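Local coordinates for NAD-dependent protein deacylase 2 (PDB 4TWJ) that removes acetyl and longer acyl groups from protein lysines at the expense of NAD, and deacetylates the chromatin protein Alba, a change that represses transcription, at residues 10-15 with 91-96; 54-57 with 62-65; 80-85 with 103-108; 136-141 with 146-151. All blocks are in the same frame, centred on the assembly; numbering follows the deposited sequence.

In the fold
Contacts 1 and 3 belong to the NAD-binding Rossmann-type domain, contacts 2 and 4 to the smaller zinc-bearing part, and the centres of contacts 1 and 4 lie about 41 Å apart. The first three are buried; contact 4 is only partly so. Contact 1 sets an isoleucine methyl against the polar end of helix 2-14, with a water between the segments, whereas contact 3, its centre about 9 Å from that of the chain, pairs imidazoles next to the NAD site. Contact 2 is wholly aromatic. It touches contact 4 directly, Trp64 lying on Pro148. Contact 4 has charged groups at its exposed margin, while its cysteine is there for the zinc.

Contact 1: residues 10-15 with 91-96; sequences EILAKS and MGIVKA
Ile93 meets the last turn of helix 2-14 at Leu12 and Ser15, and its side chain gives a simple worked example of a branched residue used through one branch. From CB, which points at the helix, the chain divides. The CG2 methyl does the touching, because it stands anti to the backbone N while CG1 lies beside that nitrogen (chi1 -63°). CG2 comes to 3.4 Å from Leu12 O. Ser15 OG is 3.8 Å from the same methyl. Its apolar neighbour, Leu12 CB, is 4.2 Å from CG2. CG1 and the terminal CD1 stand back, CD1 still 4.3 Å from Leu12 O; the Ile93 side chain as a whole also packs on Ala18 of strand 18-22 and on Val246 of helix 235-249.

The polar atoms beside this methyl are occupied. Ser15 OG, placed between its own backbone N and carbonyl carbon (chi1 66°), turns back and donates to Leu12 O at 2.8 Å, arriving 27° out of the carbonyl plane. Ser15 N adds a weak bond to the same oxygen. Water 1 donates to Ser15 OG at 3.0 Å and to Ile93 O at 2.7 Å, bridging the two segments. Behind Ile93, a Schellman motif closes helix 80-90 at Gly92, whose O accepts from Lys95 NZ at 3.0 Å.

The chemistry is thus divided: a methyl seals the flank of the helix end, while a serine and one water take up the carbonyls that the helix and the turn into strand 94-99 present. Direct contact is modest, a methyl against a carbonyl, a hydroxyl and one apolar carbon, and the polar link between the segments is made through solvent.

Contact 2: residues 54-57 with 62-65; sequences SGFK and AFWE
Phe56 and Phe63 form the aromatic part of this contact, an offset edge-to-face pair in which the edge of Phe56 is directed toward the face of Phe63. The centroids are 5.6 Å apart and the planes stand at 75°, with Phe56 CE1 3.8 Å from Phe63 CD2. With CG of Phe56 anti to its backbone nitrogen (chi1 -173°), the ring is carried out from helix 53-58 toward helix 60-73. Phe63 also touches a modified side chain of the bound peptide.

Apolar contact supplements the ring pair: Phe56 CD1 rests 3.8 Å from Phe63 CB, which lies near the plane of the Phe56 ring. Trp64 joins more loosely, its NE1 standing 4.2 Å from Phe56 CE1. That nitrogen spends its N-H on Val158 O. Within its own helix, Trp64 receives Phe63 CE2 over one face, 3.7 Å above the ring plane. Reducing Phe56 to an alanine would probably open a gap beside Phe63 and let that ring turn more freely.

Both helices lean on strand 158-162 of the zinc-bearing sheet: Phe56 packs on Lys159, while Phe63 and Trp64 pack on Pro160.

Contact 3: residues 80-85 with 103-108; sequences PAHYAI and DMLHQR
His82 against His106 is a buried edge-to-face pair of imidazoles, joining the first turns of helix 80-90 to the short helix 105-108 that follows strand 94-99. The centroids are 5.0 Å apart with the planes at 68°. His82 CG lies opposite the carbonyl carbon and beside its backbone N (chi1 -64°), which directs the ring at helix 105-108. His82 CD2 leads, sitting over the His106 face near its rim, 3.6 Å from ND1. Leu105 covers one face of His82 by a CH-pi contact, its CB 3.7 Å from the ring centroid and 22° off the normal; its CD1 lies 3.7 Å from His82 CE1. At the edge of His106, Ile85 CD1 stands 4.0 Å from CE1.

Polar atoms fix these rings. Water 2, in the plane of the His106 ring, is hydrogen-bonded to ND1 at 2.8 Å and donates to His82 O, tying the second ring to the first helix. His106 NE2 is bonded to Thr22 OG1 at the end of strand 18-22, and His82 ND1 to the backbone N of Asn79.

Just before the helix, Asp103 OD2 accepts from Leu105 N at 3.1 Å, an Asx turn, while OD1 is bonded to Ser27 OG. His82 packs on Ile26 of the NAD site, and Asp103 ends the Thr-Gln-Asn-Ile-Asp motif of sirtuins, whose residues from Gln100 onward bind NAD.

Contact 4: residues 136-141 with 146-151; sequences SEFVED and EIPRCR. With ZN (zinc ion), chain C; GOL (glycerol), chain I.
Beside the sirtuin four-cysteine zinc site, Phe138 and Pro148 pack in the module that supplies one of the metal ligands. Cys150 SG binds the zinc at 2.3 Å, and Cys126, Cys129 and Cys153 complete the site. With CG anti to the carbonyl carbon (chi1 -70°), the Phe138 ring swings toward Pro148. Pro148 CB lies over one face, a CH-pi contact 3.8 Å from the centroid and 15° off the normal. Near the ring plane, Phe138 CE1 meets Arg149 O at 3.4 Å. Replacing Phe138 by an alanine would probably leave Pro148 without the ring it lies against and the loop before Cys150 less firmly held.

At the other end of the contact, Glu146 N, just past helix 139-143, donates to Asp141 O at 2.9 Å from above the carbonyl plane. A glycerol, probably from the crystallisation liquor, bridges the segments: O3 donates to Glu137 O and O1 to Arg149 O, while Arg151 NE donates to O2 at 3.0 Å.

Carboxylates Asp141 and Glu146, planes 82° apart, bring OD1 and OE2 within 3.3 Å. The pairing is probably unfavourable unless one is protonated, perhaps eased by Arg151; the ring contact and backbone bond are direct attractive contacts between the segments.

Contact 1: residues 10-15 with 91-96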
# COMPACT_ATOMS: atom_id res chain seq x y z
N GLU A 10 21.72 -8.06 0.91
CA GLU A 10 22.79 -7.62 1.80
C GLU A 10 22.34 -6.46 2.68
O GLU A 10 22.57 -6.47 3.90
CB GLU A 10 24.04 -7.23 1.01
CG GLU A 10 24.87 -8.41 0.52
CD GLU A 10 26.07 -8.01 -0.32
OE1 GLU A 10 26.58 -6.88 -0.15
OE2 GLU A 10 26.51 -8.83 -1.16
N ILE A 11 21.70 -5.47 2.07
CA ILE A 11 21.19 -4.32 2.82
C ILE A 11 20.20 -4.77 3.90
O ILE A 11 20.31 -4.36 5.05
CB ILE A 11 20.53 -3.28 1.89
CG1 ILE A 11 21.61 -2.53 1.09
CG2 ILE A 11 19.69 -2.28 2.68
CD1 ILE A 11 21.09 -1.77 -0.10
N LEU A 12 19.25 -5.62 3.52
CA LEU A 12 18.22 -6.07 4.45
C LEU A 12 18.79 -6.95 5.57
O LEU A 12 18.39 -6.83 6.72
CB LEU A 12 17.11 -6.81 3.70
CG LEU A 12 16.24 -5.93 2.80
CD1 LEU A 12 15.36 -6.79 1.91
CD2 LEU A 12 15.39 -4.97 3.63
N ALA A 13 19.74 -7.82 5.22
CA ALA A 13 20.36 -8.71 6.20
C ALA A 13 21.16 -7.94 7.27
O ALA A 13 21.22 -8.37 8.43
CB ALA A 13 21.25 -9.73 5.51
N LYS A 14 21.75 -6.82 6.88
CA LYS A 14 22.55 -5.99 7.79
C LYS A 14 21.74 -4.94 8.57
O LYS A 14 22.25 -4.34 9.51
CB LYS A 14 23.64 -5.25 7.01
CG LYS A 14 24.69 -6.16 6.39
CD LYS A 14 25.75 -5.35 5.66
CE LYS A 14 25.23 -4.78 4.34
NZ LYS A 14 26.19 -3.82 3.72
N SER A 15 20.49 -4.70 8.16
CA SER A 15 19.71 -3.59 8.71
C SER A 15 19.28 -3.82 10.16
O SER A 15 19.02 -4.94 10.58
CB SER A 15 18.47 -3.34 7.84
OG SER A 15 17.58 -4.43 7.89
N MET A 91 10.93 -12.83 10.30
CA MET A 91 12.37 -12.98 10.54
C MET A 91 12.96 -11.87 11.42
O MET A 91 14.12 -11.95 11.80
CB MET A 91 13.12 -13.01 9.20
CG MET A 91 12.87 -14.25 8.38
SD MET A 91 13.42 -14.07 6.67
CE MET A 91 15.19 -13.96 6.89
N GLY A 92 12.16 -10.84 11.72
CA GLY A 92 12.61 -9.72 12.55
C GLY A 92 13.35 -8.63 11.79
O GLY A 92 13.94 -7.74 12.40
N ILE A 93 13.31 -8.70 10.46
CA ILE A 93 14.02 -7.73 9.63
C ILE A 93 13.13 -6.53 9.32
O ILE A 93 13.50 -5.40 9.60
CB ILE A 93 14.52 -8.38 8.32
CG1 ILE A 93 15.52 -9.49 8.66
CG2 ILE A 93 15.14 -7.34 7.40
CD1 ILE A 93 15.95 -10.33 7.49
N VAL A 94 11.97 -6.80 8.74
CA VAL A 94 11.02 -5.74 8.41
C VAL A 94 10.20 -5.39 9.65
O VAL A 94 9.51 -6.24 10.20
CB VAL A 94 10.12 -6.14 7.22
CG1 VAL A 94 8.93 -5.20 7.07
CG2 VAL A 94 10.95 -6.16 5.94
N LYS A 95 10.29 -4.13 10.07
CA LYS A 95 9.63 -3.65 11.28
C LYS A 95 8.27 -3.01 11.02
O LYS A 95 7.46 -2.85 11.94
CB LYS A 95 10.52 -2.61 11.98
CG LYS A 95 11.94 -3.08 12.24
CD LYS A 95 11.98 -4.30 13.13
CE LYS A 95 13.41 -4.64 13.53
NZ LYS A 95 13.44 -5.74 14.52
N ALA A 96 8.04 -2.60 9.77
CA ALA A 96 6.78 -1.98 9.39
C ALA A 96 6.56 -2.08 7.90
O ALA A 96 7.51 -2.02 7.12
CB ALA A 96 6.76 -0.52 9.81
O HOH W 1 15.99 -4.76 10.41

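Contact 2: residues 54-57 with 62-65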
# COMPACT_ATOMS: atom_id res chain seq x y z
N SER A 54 -14.69 14.90 -4.19
CA SER A 54 -15.64 15.71 -4.96
C SER A 54 -16.45 14.82 -5.91
O SER A 54 -17.65 15.02 -6.08
CB SER A 54 -14.93 16.82 -5.74
OG SER A 54 -13.94 16.30 -6.60
N GLY A 55 -15.79 13.83 -6.51
CA GLY A 55 -16.46 12.86 -7.37
C GLY A 55 -17.48 12.03 -6.60
O GLY A 55 -18.62 11.85 -7.05
N PHE A 56 -17.07 11.54 -5.44
CA PHE A 56 -17.97 10.74 -4.59
C PHE A 56 -19.20 11.53 -4.16
O PHE A 56 -20.31 10.98 -4.13
CB PHE A 56 -17.23 10.21 -3.36
CG PHE A 56 -18.05 9.25 -2.55
CD1 PHE A 56 -18.05 7.89 -2.84
CD2 PHE A 56 -18.83 9.70 -1.50
CE1 PHE A 56 -18.81 7.01 -2.11
CE2 PHE A 56 -19.60 8.82 -0.76
CZ PHE A 56 -19.59 7.47 -1.06
N LYS A 57 -19.02 12.80 -3.81
CA LYS A 57 -20.13 13.65 -3.37
C LYS A 57 -21.10 13.96 -4.51
O LYS A 57 -22.29 14.13 -4.28
CB LYS A 57 -19.61 14.94 -2.74
CG LYS A 57 -18.97 14.73 -1.38
CD LYS A 57 -18.22 15.95 -0.88
CE LYS A 57 -19.15 17.02 -0.32
NZ LYS A 57 -18.37 18.03 0.44
N ALA A 62 -20.99 6.10 -9.17
CA ALA A 62 -19.83 5.99 -10.06
C ALA A 62 -18.61 5.40 -9.34
O ALA A 62 -17.92 4.54 -9.89
CB ALA A 62 -19.48 7.34 -10.68
N PHE A 63 -18.35 5.85 -8.12
CA PHE A 63 -17.27 5.28 -7.32
C PHE A 63 -17.47 3.77 -7.14
O PHE A 63 -16.53 2.99 -7.29
CB PHE A 63 -17.18 5.95 -5.95
CG PHE A 63 -16.32 5.21 -4.98
CD1 PHE A 63 -14.94 5.37 -4.99
CD2 PHE A 63 -16.87 4.34 -4.05
CE1 PHE A 63 -14.13 4.68 -4.11
CE2 PHE A 63 -16.07 3.64 -3.17
CZ PHE A 63 -14.70 3.81 -3.19
N TRP A 64 -18.69 3.37 -6.80
CA TRP A 64 -18.96 1.96 -6.54
C TRP A 64 -18.90 1.10 -7.81
O TRP A 64 -18.39 -0.02 -7.78
CB TRP A 64 -20.28 1.79 -5.80
CG TRP A 64 -20.16 2.14 -4.35
CD1 TRP A 64 -20.79 3.15 -3.68
CD2 TRP A 64 -19.32 1.49 -3.39
NE1 TRP A 64 -20.41 3.15 -2.35
CE2 TRP A 64 -19.51 2.14 -2.15
CE3 TRP A 64 -18.45 0.40 -3.46
CZ2 TRP A 64 -18.84 1.74 -1.00
CZ3 TRP A 64 -17.80 0.00 -2.31
CH2 TRP A 64 -17.99 0.67 -1.09
N GLU A 65 -19.41 1.62 -8.92
CA GLU A 65 -19.33 0.90 -10.20
C GLU A 65 -17.87 0.77 -10.66
O GLU A 65 -17.47 -0.26 -11.18
CB GLU A 65 -20.16 1.61 -11.28
CG GLU A 65 -21.67 1.61 -11.01
CD GLU A 65 -22.32 0.25 -11.17
OE1 GLU A 65 -23.45 0.07 -10.66
OE2 GLU A 65 -21.72 -0.64 -11.80

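Contact 3: residues 80-85 with 103-108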
# COMPACT_ATOMS: atom_id res chain seq x y z
N PRO A 80 2.89 -14.06 -3.92
CA PRO A 80 4.20 -14.31 -3.30
C PRO A 80 4.95 -13.08 -2.79
O PRO A 80 5.76 -13.21 -1.87
CB PRO A 80 4.98 -14.99 -4.42
CG PRO A 80 3.93 -15.70 -5.21
CD PRO A 80 2.78 -14.74 -5.22
N ALA A 81 4.69 -11.90 -3.35
CA ALA A 81 5.30 -10.67 -2.85
C ALA A 81 4.79 -10.34 -1.44
O ALA A 81 5.57 -9.96 -0.56
CB ALA A 81 5.05 -9.51 -3.79
N HIS A 82 3.49 -10.50 -1.22
CA HIS A 82 2.90 -10.28 0.10
C HIS A 82 3.45 -11.28 1.11
O HIS A 82 3.76 -10.92 2.24
CB HIS A 82 1.38 -10.38 0.06
CG HIS A 82 0.72 -9.32 -0.77
ND1 HIS A 82 0.23 -9.57 -2.03
CD2 HIS A 82 0.45 -8.02 -0.51
CE1 HIS A 82 -0.30 -8.47 -2.52
NE2 HIS A 82 -0.19 -7.51 -1.62
N TYR A 83 3.56 -12.54 0.71
CA TYR A 83 4.07 -13.57 1.61
C TYR A 83 5.55 -13.35 1.94
O TYR A 83 5.97 -13.58 3.07
CB TYR A 83 3.83 -14.97 1.05
CG TYR A 83 2.38 -15.37 1.11
CD1 TYR A 83 1.73 -15.53 2.33
CD2 TYR A 83 1.64 -15.58 -0.06
CE1 TYR A 83 0.40 -15.89 2.40
CE2 TYR A 83 0.31 -15.94 0.00
CZ TYR A 83 -0.31 -16.10 1.23
OH TYR A 83 -1.63 -16.45 1.30
N ALA A 84 6.32 -12.90 0.95
CA ALA A 84 7.74 -12.60 1.17
C ALA A 84 7.91 -11.47 2.19
O ALA A 84 8.74 -11.57 3.09
CB ALA A 84 8.42 -12.23 -0.14
N ILE A 85 7.11 -10.42 2.05
CA ILE A 85 7.15 -9.29 2.98
C ILE A 85 6.72 -9.72 4.39
O ILE A 85 7.31 -9.30 5.38
CB ILE A 85 6.31 -8.11 2.45
CG1 ILE A 85 6.99 -7.53 1.20
CG2 ILE A 85 6.15 -7.02 3.50
CD1 ILE A 85 6.09 -6.63 0.37
N ASP A 103 -6.73 -2.87 0.13
CA ASP A 103 -7.24 -4.23 -0.07
C ASP A 103 -6.90 -5.21 1.06
O ASP A 103 -7.34 -6.36 1.03
CB ASP A 103 -6.70 -4.79 -1.40
CG ASP A 103 -5.19 -4.70 -1.52
OD1 ASP A 103 -4.69 -4.46 -2.64
OD2 ASP A 103 -4.48 -4.85 -0.50
N MET A 104 -6.10 -4.76 2.03
CA MET A 104 -5.73 -5.56 3.21
C MET A 104 -4.99 -6.86 2.89
O MET A 104 -4.96 -7.77 3.72
CB MET A 104 -6.97 -5.86 4.06
CG MET A 104 -7.77 -4.62 4.45
SD MET A 104 -9.26 -5.03 5.37
CE MET A 104 -8.56 -5.47 6.96
N LEU A 105 -4.37 -6.95 1.72
CA LEU A 105 -3.66 -8.16 1.31
C LEU A 105 -2.42 -8.42 2.16
O LEU A 105 -2.04 -9.58 2.36
CB LEU A 105 -3.27 -8.11 -0.17
CG LEU A 105 -4.43 -8.25 -1.16
CD1 LEU A 105 -3.94 -8.03 -2.58
CD2 LEU A 105 -5.09 -9.61 -1.03
N HIS A 106 -1.78 -7.37 2.66
CA HIS A 106 -0.64 -7.54 3.56
C HIS A 106 -1.05 -8.30 4.82
O HIS A 106 -0.40 -9.28 5.19
CB HIS A 106 -0.01 -6.19 3.93
CG HIS A 106 0.79 -5.57 2.82
ND1 HIS A 106 1.89 -6.18 2.26
CD2 HIS A 106 0.66 -4.38 2.19
CE1 HIS A 106 2.39 -5.41 1.32
NE2 HIS A 106 1.67 -4.30 1.26
N GLN A 107 -2.14 -7.86 5.45
CA GLN A 107 -2.63 -8.48 6.68
C GLN A 107 -3.08 -9.92 6.43
O GLN A 107 -2.84 -10.79 7.26
CB GLN A 107 -3.80 -7.69 7.28
CG GLN A 107 -3.45 -6.29 7.76
CD GLN A 107 -3.71 -5.25 6.70
OE1 GLN A 107 -3.27 -5.38 5.56
NE2 GLN A 107 -4.45 -4.20 7.05
N ARG A 108 -3.71 -10.16 5.28
CA ARG A 108 -4.18 -11.49 4.92
C ARG A 108 -3.03 -12.45 4.60
O ARG A 108 -3.20 -13.67 4.65
CB ARG A 108 -5.15 -11.42 3.73
CG ARG A 108 -6.49 -10.78 4.08
CD ARG A 108 -7.64 -11.37 3.28
NE ARG A 108 -7.56 -11.04 1.86
CZ ARG A 108 -8.43 -11.44 0.94
NH1 ARG A 108 -9.47 -12.21 1.28
NH2 ARG A 108 -8.27 -11.08 -0.32
O HOH W 2 2.66 -8.62 3.29

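Contact 4: residues 136-141 with 146-151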
# COMPACT_ATOMS: atom_id res chain seq x y z
N SER A 136 -18.17 -6.84 5.31
CA SER A 136 -18.86 -8.13 5.26
C SER A 136 -20.37 -8.00 5.03
O SER A 136 -21.00 -8.95 4.54
CB SER A 136 -18.62 -8.91 6.56
OG SER A 136 -19.15 -8.23 7.68
N GLU A 137 -20.94 -6.86 5.38
CA GLU A 137 -22.38 -6.61 5.21
C GLU A 137 -22.75 -6.31 3.76
O GLU A 137 -23.90 -6.51 3.36
CB GLU A 137 -22.83 -5.47 6.12
CG GLU A 137 -22.49 -5.68 7.59
CD GLU A 137 -23.01 -4.58 8.47
OE1 GLU A 137 -24.24 -4.50 8.63
OE2 GLU A 137 -22.21 -3.80 9.01
N PHE A 138 -21.79 -5.83 2.97
CA PHE A 138 -22.05 -5.40 1.59
C PHE A 138 -21.48 -6.32 0.53
O PHE A 138 -21.91 -6.27 -0.63
CB PHE A 138 -21.46 -4.01 1.36
CG PHE A 138 -22.17 -2.92 2.09
CD1 PHE A 138 -23.51 -2.64 1.82
CD2 PHE A 138 -21.50 -2.13 3.02
CE1 PHE A 138 -24.16 -1.63 2.48
CE2 PHE A 138 -22.15 -1.11 3.68
CZ PHE A 138 -23.49 -0.86 3.42
N VAL A 139 -20.50 -7.14 0.90
CA VAL A 139 -19.66 -7.81 -0.10
C VAL A 139 -20.45 -8.75 -1.03
O VAL A 139 -20.16 -8.80 -2.23
CB VAL A 139 -18.46 -8.54 0.57
CG1 VAL A 139 -18.93 -9.70 1.44
CG2 VAL A 139 -17.47 -9.00 -0.49
N GLU A 140 -21.44 -9.47 -0.50
CA GLU A 140 -22.26 -10.35 -1.35
C GLU A 140 -22.98 -9.55 -2.44
O GLU A 140 -22.84 -9.85 -3.62
CB GLU A 140 -23.29 -11.14 -0.53
CG GLU A 140 -24.06 -12.15 -1.38
CD GLU A 140 -25.18 -12.86 -0.63
OE1 GLU A 140 -26.05 -13.45 -1.31
OE2 GLU A 140 -25.21 -12.83 0.62
N ASP A 141 -23.74 -8.54 -2.02
CA ASP A 141 -24.45 -7.66 -2.95
C ASP A 141 -23.48 -7.03 -3.94
O ASP A 141 -23.74 -7.00 -5.15
CB ASP A 141 -25.20 -6.55 -2.20
CG ASP A 141 -26.47 -7.04 -1.52
OD1 ASP A 141 -26.86 -8.22 -1.71
OD2 ASP A 141 -27.10 -6.23 -0.81
N GLU A 146 -24.72 -4.96 -6.99
CA GLU A 146 -25.64 -4.12 -6.24
C GLU A 146 -24.81 -3.20 -5.36
O GLU A 146 -24.08 -3.66 -4.49
CB GLU A 146 -26.59 -4.98 -5.42
CG GLU A 146 -27.66 -5.63 -6.29
CD GLU A 146 -28.28 -6.88 -5.68
OE1 GLU A 146 -29.38 -7.25 -6.12
OE2 GLU A 146 -27.66 -7.49 -4.78
N ILE A 147 -24.90 -1.89 -5.61
CA ILE A 147 -24.03 -0.95 -4.90
C ILE A 147 -24.44 -0.85 -3.43
O ILE A 147 -25.62 -1.00 -3.10
CB ILE A 147 -24.01 0.47 -5.53
CG1 ILE A 147 -25.39 1.14 -5.44
CG2 ILE A 147 -23.52 0.40 -6.97
CD1 ILE A 147 -25.32 2.65 -5.56
N PRO A 148 -23.47 -0.60 -2.55
CA PRO A 148 -23.81 -0.34 -1.15
C PRO A 148 -24.82 0.79 -1.01
O PRO A 148 -24.66 1.85 -1.63
CB PRO A 148 -22.46 0.02 -0.53
CG PRO A 148 -21.48 -0.75 -1.35
CD PRO A 148 -22.01 -0.68 -2.75
N ARG A 149 -25.86 0.54 -0.24
CA ARG A 149 -26.87 1.53 0.11
C ARG A 149 -27.03 1.46 1.62
O ARG A 149 -26.90 0.39 2.20
CB ARG A 149 -28.21 1.20 -0.55
CG ARG A 149 -28.23 1.30 -2.07
CD ARG A 149 -28.38 2.72 -2.57
NE ARG A 149 -29.63 3.35 -2.14
CZ ARG A 149 -30.82 3.22 -2.74
NH1 ARG A 149 -30.97 2.47 -3.84
NH2 ARG A 149 -31.88 3.86 -2.24
N CYS A 150 -27.32 2.59 2.25
CA CYS A 150 -27.55 2.59 3.69
C CYS A 150 -28.89 1.93 4.00
O CYS A 150 -29.93 2.35 3.49
CB CYS A 150 -27.55 4.00 4.22
SG CYS A 150 -27.80 4.10 6.01
N ARG A 151 -28.86 0.89 4.82
CA ARG A 151 -30.09 0.18 5.17
C ARG A 151 -31.01 1.02 6.06
O ARG A 151 -32.23 0.92 5.96
CB ARG A 151 -29.77 -1.16 5.84
CG ARG A 151 -31.01 -1.99 6.16
CD ARG A 151 -30.63 -3.37 6.65
NE ARG A 151 -30.10 -4.23 5.58
CZ ARG A 151 -30.77 -5.20 4.96
NH1 ARG A 151 -30.17 -5.92 4.02
NH2 ARG A 151 -32.03 -5.49 5.27
ZN ZN C . -27.90 6.42 6.24
C1 GOL I . -27.99 -3.58 2.90
O1 GOL I . -27.63 -2.46 2.08
C2 GOL I . -26.88 -3.88 3.92
O2 GOL I . -27.24 -3.34 5.20
C3 GOL I . -26.64 -5.38 4.10
O3 GOL I . -26.49 -6.04 2.84
O HOH W 3 -23.41 -3.85 -1.69
O HOH W 4 -26.06 -3.07 -0.48